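Local coordinates for protein L-lysine 6-oxidase (Marinomonas mediterranea, PDB 3WEU) that oxidises the epsilon-amino group of L-lysine with a cysteine tryptophylquinone cofactor, releasing hydrogen peroxide that kills bacteria, at residues 388-402 and 520-532. Sequence-based numbering, arbitrary orientation.
Sequences SSNFYDLTDNVVEKF and TVNFSEPSVNKAS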
loop_
_atom_site.group_PDB
_atom_site.type_symbol
_atom_site.label_atom_id
_atom_site.label_comp_id
_atom_site.label_asym_id
_atom_site.label_seq_id
_atom_site.Cartn_x
_atom_site.Cartn_y
_atom_site.Cartn_z
ATOM N N SER A 388 14.798 18.239 -13.433
ATOM C CA SER A 388 16.079 18.771 -13.840
ATOM C C SER A 388 16.392 18.501 -15.285
ATOM O O SER A 388 15.707 17.716 -15.958
ATOM C CB SER A 388 17.177 18.078 -12.981
ATOM O OG SER A 388 17.069 18.361 -11.619
ATOM N N SER A 389 17.488 19.077 -15.753
ATOM C CA SER A 389 17.971 18.903 -17.126
ATOM C C SER A 389 18.172 17.436 -17.452
ATOM O O SER A 389 18.010 17.047 -18.612
ATOM C CB SER A 389 19.318 19.622 -17.310
ATOM O OG SER A 389 20.332 19.131 -16.425
ATOM N N ASN A 390 18.525 16.633 -16.424
ATOM C CA ASN A 390 18.895 15.232 -16.634
ATOM C C ASN A 390 17.870 14.208 -16.233
ATOM O O ASN A 390 18.218 13.068 -16.005
ATOM C CB ASN A 390 20.250 14.891 -15.991
ATOM C CG ASN A 390 20.236 15.005 -14.484
ATOM O OD1 ASN A 390 19.451 15.763 -13.920
ATOM N ND2 ASN A 390 21.138 14.317 -13.831
ATOM N N PHE A 391 16.596 14.597 -16.168
ATOM C CA PHE A 391 15.502 13.652 -15.908
ATOM C C PHE A 391 15.061 12.995 -17.180
ATOM O O PHE A 391 15.445 13.422 -18.289
ATOM C CB PHE A 391 14.297 14.398 -15.323
ATOM C CG PHE A 391 14.314 14.539 -13.817
ATOM C CD1 PHE A 391 15.498 14.783 -13.127
ATOM C CD2 PHE A 391 13.086 14.529 -13.111
ATOM C CE1 PHE A 391 15.484 14.938 -11.752
ATOM C CE2 PHE A 391 13.062 14.696 -11.728
ATOM C CZ PHE A 391 14.267 14.933 -11.063
ATOM N N TYR A 392 14.315 11.919 -17.010
ATOM C CA TYR A 392 13.623 11.213 -18.072
ATOM C C TYR A 392 14.582 10.629 -19.114
ATOM O O TYR A 392 14.236 10.578 -20.278
ATOM C CB TYR A 392 12.621 12.134 -18.769
ATOM C CG TYR A 392 11.644 12.813 -17.834
ATOM C CD1 TYR A 392 10.901 12.075 -16.917
ATOM C CD2 TYR A 392 11.460 14.196 -17.877
ATOM C CE1 TYR A 392 9.984 12.702 -16.053
ATOM C CE2 TYR A 392 10.524 14.825 -17.058
ATOM C CZ TYR A 392 9.790 14.102 -16.151
ATOM O OH TYR A 392 8.868 14.738 -15.315
ATOM N N ASP A 393 15.793 10.285 -18.671
ATOM C CA ASP A 393 16.871 9.821 -19.530
ATOM C C ASP A 393 17.264 10.844 -20.560
ATOM O O ASP A 393 17.796 10.504 -21.564
ATOM C CB ASP A 393 16.500 8.462 -20.162
ATOM C CG ASP A 393 16.251 7.415 -19.112
ATOM O OD1 ASP A 393 16.954 7.381 -18.082
ATOM O OD2 ASP A 393 15.359 6.621 -19.273
ATOM N N LEU A 394 17.058 12.140 -20.297
ATOM C CA LEU A 394 17.473 13.180 -21.183
ATOM C C LEU A 394 18.687 13.857 -20.597
ATOM O O LEU A 394 18.978 13.701 -19.436
ATOM C CB LEU A 394 16.376 14.277 -21.285
ATOM C CG LEU A 394 14.982 13.740 -21.679
ATOM C CD1 LEU A 394 13.948 14.870 -21.720
ATOM C CD2 LEU A 394 15.065 13.035 -23.057
ATOM N N THR A 395 19.354 14.695 -21.365
ATOM C CA THR A 395 20.379 15.534 -20.770
ATOM C C THR A 395 20.043 16.991 -21.000
ATOM O O THR A 395 20.749 17.865 -20.515
ATOM C CB THR A 395 21.800 15.240 -21.332
ATOM O OG1 THR A 395 21.744 15.355 -22.740
ATOM C CG2 THR A 395 22.303 13.845 -20.962
ATOM N N ASP A 396 18.960 17.271 -21.691
ATOM C CA ASP A 396 18.633 18.624 -22.030
ATOM C C ASP A 396 17.115 18.952 -21.831
ATOM O O ASP A 396 16.534 19.722 -22.572
ATOM C CB ASP A 396 19.069 18.974 -23.424
ATOM C CG ASP A 396 18.482 18.098 -24.451
ATOM O OD1 ASP A 396 17.672 17.221 -24.127
ATOM O OD2 ASP A 396 18.912 18.274 -25.596
ATOM N N ASN A 397 16.533 18.325 -20.817
ATOM C CA ASN A 397 15.151 18.616 -20.416
ATOM C C ASN A 397 15.020 20.117 -20.125
ATOM O O ASN A 397 15.900 20.715 -19.449
ATOM C CB ASN A 397 14.860 17.801 -19.194
ATOM C CG ASN A 397 13.413 17.921 -18.752
ATOM O OD1 ASN A 397 12.460 17.961 -19.583
ATOM N ND2 ASN A 397 13.243 18.075 -17.426
ATOM N N VAL A 398 13.964 20.729 -20.625
ATOM C CA VAL A 398 13.792 22.185 -20.479
ATOM C C VAL A 398 13.377 22.499 -19.047
ATOM O O VAL A 398 12.409 21.881 -18.515
ATOM C CB VAL A 398 12.748 22.695 -21.444
ATOM C CG1 VAL A 398 12.439 24.191 -21.277
ATOM C CG2 VAL A 398 13.236 22.468 -22.894
ATOM N N VAL A 399 14.085 23.469 -18.484
ATOM C CA VAL A 399 13.855 23.964 -17.107
ATOM C C VAL A 399 13.325 25.393 -17.211
ATOM O O VAL A 399 13.745 26.184 -18.037
ATOM C CB VAL A 399 15.181 23.963 -16.349
ATOM C CG1 VAL A 399 15.141 24.691 -15.016
ATOM C CG2 VAL A 399 15.635 22.534 -16.172
ATOM N N GLU A 400 12.370 25.738 -16.345
ATOM C CA GLU A 400 11.949 27.134 -16.231
ATOM C C GLU A 400 11.484 27.342 -14.793
ATOM O O GLU A 400 10.374 27.035 -14.436
ATOM C CB GLU A 400 10.862 27.474 -17.242
ATOM C CG GLU A 400 10.582 28.938 -17.249
ATOM C CD GLU A 400 9.213 29.257 -17.779
ATOM O OE1 GLU A 400 9.133 29.493 -19.033
ATOM O OE2 GLU A 400 8.206 29.275 -16.979
ATOM N N LYS A 401 12.385 27.783 -13.969
ATOM C CA LYS A 401 12.209 27.653 -12.503
ATOM C C LYS A 401 11.226 28.674 -11.946
ATOM O O LYS A 401 10.365 28.329 -11.070
ATOM C CB LYS A 401 13.514 27.850 -11.825
ATOM C CG LYS A 401 14.500 26.723 -12.012
ATOM C CD LYS A 401 15.743 26.959 -11.160
ATOM C CE LYS A 401 16.626 25.699 -11.214
ATOM N NZ LYS A 401 17.736 25.849 -10.233
ATOM N N PHE A 402 11.370 29.931 -12.406
ATOM C CA PHE A 402 10.614 31.085 -11.852
ATOM C C PHE A 402 9.870 31.877 -12.886
ATOM O O PHE A 402 10.198 31.859 -14.090
ATOM C CB PHE A 402 11.561 32.025 -11.055
ATOM C CG PHE A 402 12.353 31.293 -9.980
ATOM C CD1 PHE A 402 11.707 30.847 -8.817
ATOM C CD2 PHE A 402 13.707 31.082 -10.109
ATOM C CE1 PHE A 402 12.369 30.179 -7.841
ATOM C CE2 PHE A 402 14.385 30.408 -9.126
ATOM C CZ PHE A 402 13.735 29.958 -7.987
ATOM N N THR A 520 9.290 23.957 -3.544
ATOM C CA THR A 520 10.561 24.352 -3.018
ATOM C C THR A 520 11.561 24.245 -4.164
ATOM O O THR A 520 11.873 23.134 -4.629
ATOM C CB THR A 520 10.848 23.355 -1.843
ATOM O OG1 THR A 520 9.895 23.690 -0.789
ATOM C CG2 THR A 520 12.173 23.558 -1.322
ATOM N N VAL A 521 12.052 25.384 -4.626
ATOM C CA VAL A 521 12.794 25.523 -5.902
ATOM C C VAL A 521 14.263 25.924 -5.654
ATOM O O VAL A 521 14.584 26.950 -5.024
ATOM C CB VAL A 521 12.147 26.578 -6.825
ATOM C CG1 VAL A 521 12.770 26.520 -8.203
ATOM C CG2 VAL A 521 10.610 26.370 -6.884
ATOM N N ASN A 522 15.176 25.095 -6.168
ATOM C CA ASN A 522 16.597 25.355 -6.047
ATOM C C ASN A 522 16.907 26.669 -6.775
ATOM O O ASN A 522 16.391 26.886 -7.897
ATOM C CB ASN A 522 17.415 24.240 -6.747
ATOM C CG ASN A 522 18.852 24.637 -6.893
ATOM O OD1 ASN A 522 19.256 25.160 -7.909
ATOM N ND2 ASN A 522 19.574 24.556 -5.814
ATOM N N PHE A 523 17.822 27.465 -6.246
ATOM C CA PHE A 523 18.193 28.649 -6.990
ATOM C C PHE A 523 19.715 28.834 -7.198
ATOM O O PHE A 523 20.186 29.939 -7.431
ATOM C CB PHE A 523 17.580 29.879 -6.381
ATOM C CG PHE A 523 17.920 30.114 -4.942
ATOM C CD1 PHE A 523 18.920 30.988 -4.599
ATOM C CD2 PHE A 523 17.143 29.581 -3.923
ATOM C CE1 PHE A 523 19.219 31.298 -3.272
ATOM C CE2 PHE A 523 17.445 29.865 -2.585
ATOM C CZ PHE A 523 18.492 30.710 -2.257
ATOM N N SER A 524 20.467 27.765 -7.119
ATOM C CA SER A 524 21.953 27.858 -7.181
ATOM C C SER A 524 22.500 27.258 -8.449
ATOM O O SER A 524 23.584 27.612 -8.896
ATOM C CB SER A 524 22.601 27.145 -5.998
ATOM O OG SER A 524 22.236 25.783 -5.960
ATOM N N GLU A 525 21.788 26.315 -9.041
ATOM C CA GLU A 525 22.294 25.587 -10.221
ATOM C C GLU A 525 21.194 25.594 -11.267
ATOM O O GLU A 525 20.178 24.870 -11.142
ATOM C CB GLU A 525 22.628 24.133 -9.875
ATOM C CG GLU A 525 23.916 24.001 -9.042
ATOM C CD GLU A 525 25.155 24.255 -9.917
ATOM O OE1 GLU A 525 25.048 24.456 -11.149
ATOM O OE2 GLU A 525 26.197 24.363 -9.313
ATOM N N PRO A 526 21.392 26.389 -12.329
ATOM C CA PRO A 526 20.317 26.596 -13.292
ATOM C C PRO A 526 19.766 25.339 -13.930
ATOM O O PRO A 526 18.577 25.291 -14.305
ATOM C CB PRO A 526 21.000 27.436 -14.358
ATOM C CG PRO A 526 21.966 28.315 -13.557
ATOM C CD PRO A 526 22.479 27.403 -12.459
ATOM N N SER A 527 20.598 24.293 -14.076
ATOM C CA SER A 527 20.147 23.060 -14.741
ATOM C C SER A 527 19.505 22.004 -13.802
ATOM O O SER A 527 18.997 20.985 -14.240
ATOM C CB SER A 527 21.376 22.450 -15.512
ATOM O OG SER A 527 22.270 21.940 -14.526
ATOM N N VAL A 528 19.433 22.300 -12.516
ATOM C CA VAL A 528 18.988 21.369 -11.496
ATOM C C VAL A 528 17.723 21.856 -10.782
ATOM O O VAL A 528 17.703 22.970 -10.230
ATOM C CB VAL A 528 20.047 21.216 -10.447
ATOM C CG1 VAL A 528 19.532 20.264 -9.364
ATOM C CG2 VAL A 528 21.336 20.610 -11.094
ATOM N N ASN A 529 16.678 21.044 -10.838
ATOM C CA ASN A 529 15.541 21.236 -9.898
ATOM C C ASN A 529 15.618 20.272 -8.705
ATOM O O ASN A 529 15.366 20.673 -7.595
ATOM C CB ASN A 529 14.201 21.138 -10.616
ATOM C CG ASN A 529 13.801 22.440 -11.265
ATOM O OD1 ASN A 529 13.899 23.470 -10.649
ATOM N ND2 ASN A 529 13.333 22.402 -12.495
ATOM N N LYS A 530 15.941 19.009 -8.959
ATOM C CA LYS A 530 15.966 17.962 -7.921
ATOM C C LYS A 530 17.280 17.171 -8.065
ATOM O O LYS A 530 17.848 17.079 -9.156
ATOM C CB LYS A 530 14.715 17.035 -8.001
ATOM C CG LYS A 530 13.497 17.849 -7.708
ATOM C CD LYS A 530 12.356 17.205 -7.085
ATOM C CE LYS A 530 11.169 18.111 -7.228
ATOM N NZ LYS A 530 10.115 17.128 -7.110
ATOM N N ALA A 531 17.723 16.619 -6.961
ATOM C CA ALA A 531 18.937 15.802 -6.943
ATOM C C ALA A 531 18.684 14.688 -5.978
ATOM O O ALA A 531 17.688 14.753 -5.174
ATOM C CB ALA A 531 20.038 16.644 -6.423
ATOM N N SER A 532 19.579 13.690 -5.962
ATOM C CA SER A 532 19.457 12.686 -4.880
ATOM C C SER A 532 20.151 13.261 -3.683
ATOM O O SER A 532 21.070 14.076 -3.790
ATOM C CB SER A 532 20.068 11.359 -5.305
ATOM O OG SER A 532 21.439 11.583 -5.474
HETATM O O HOH W 1 19.580 16.980 -11.503
#
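Lys401 and the loop that bends from Asn522 to Asn529 illustrate how a buried ammonium group can bridge the carbonyls of a turn. With CG opposite the carbonyl carbon (chi1 -71°) and the rest extended, the lysine chain carries NZ from strand 400-402 into the loop, where it donates to three backbone carbonyls. It sits well above the carbonyl planes of Asn522 O and Glu525 O, the latter 2.8 Å from Lys401 NZ. From the plane of Val528 O, 2.9 Å away, Lys401 NZ is tilted only 24°. Glu525 O also closes the type I turn by accepting from Val528 N, and the two donors approach it from opposite faces of the carbonyl plane. Asn522 OD1, 2.9 Å from Lys401 NZ, takes the amides of Ser524 and Glu525 in an Asx motif, while ND2 reaches Ser524 OG and Leu572 O.

A second polar cluster joins the other end of the loop to the turn at 388-391. Ser388 OG receives a bent bond from Asn529 N at 2.8 Å and donates to Lys530 O, meeting an in-plane lone pair of that carbonyl. Nearly straight, at 169°, is the bond from Ser389 N to Ser527 O. A water links Lys530 O with Asn390 OD1.

Apolar contacts flank these bonds. Phe402 CZ lies 3.6 Å from Val521 CG1, which meets the ring at a slant, with Phe523 CB at the ring edge; Phe391 CZ meets Lys530 CB.

The contact thus joins the connection between strands 518-522 and 530-543 to segment 388-402. Three hydrogen-bonded backbone carbonyls, with no carboxylate among these bonds, imply that backbone dipoles probably stabilise the ammonium charge.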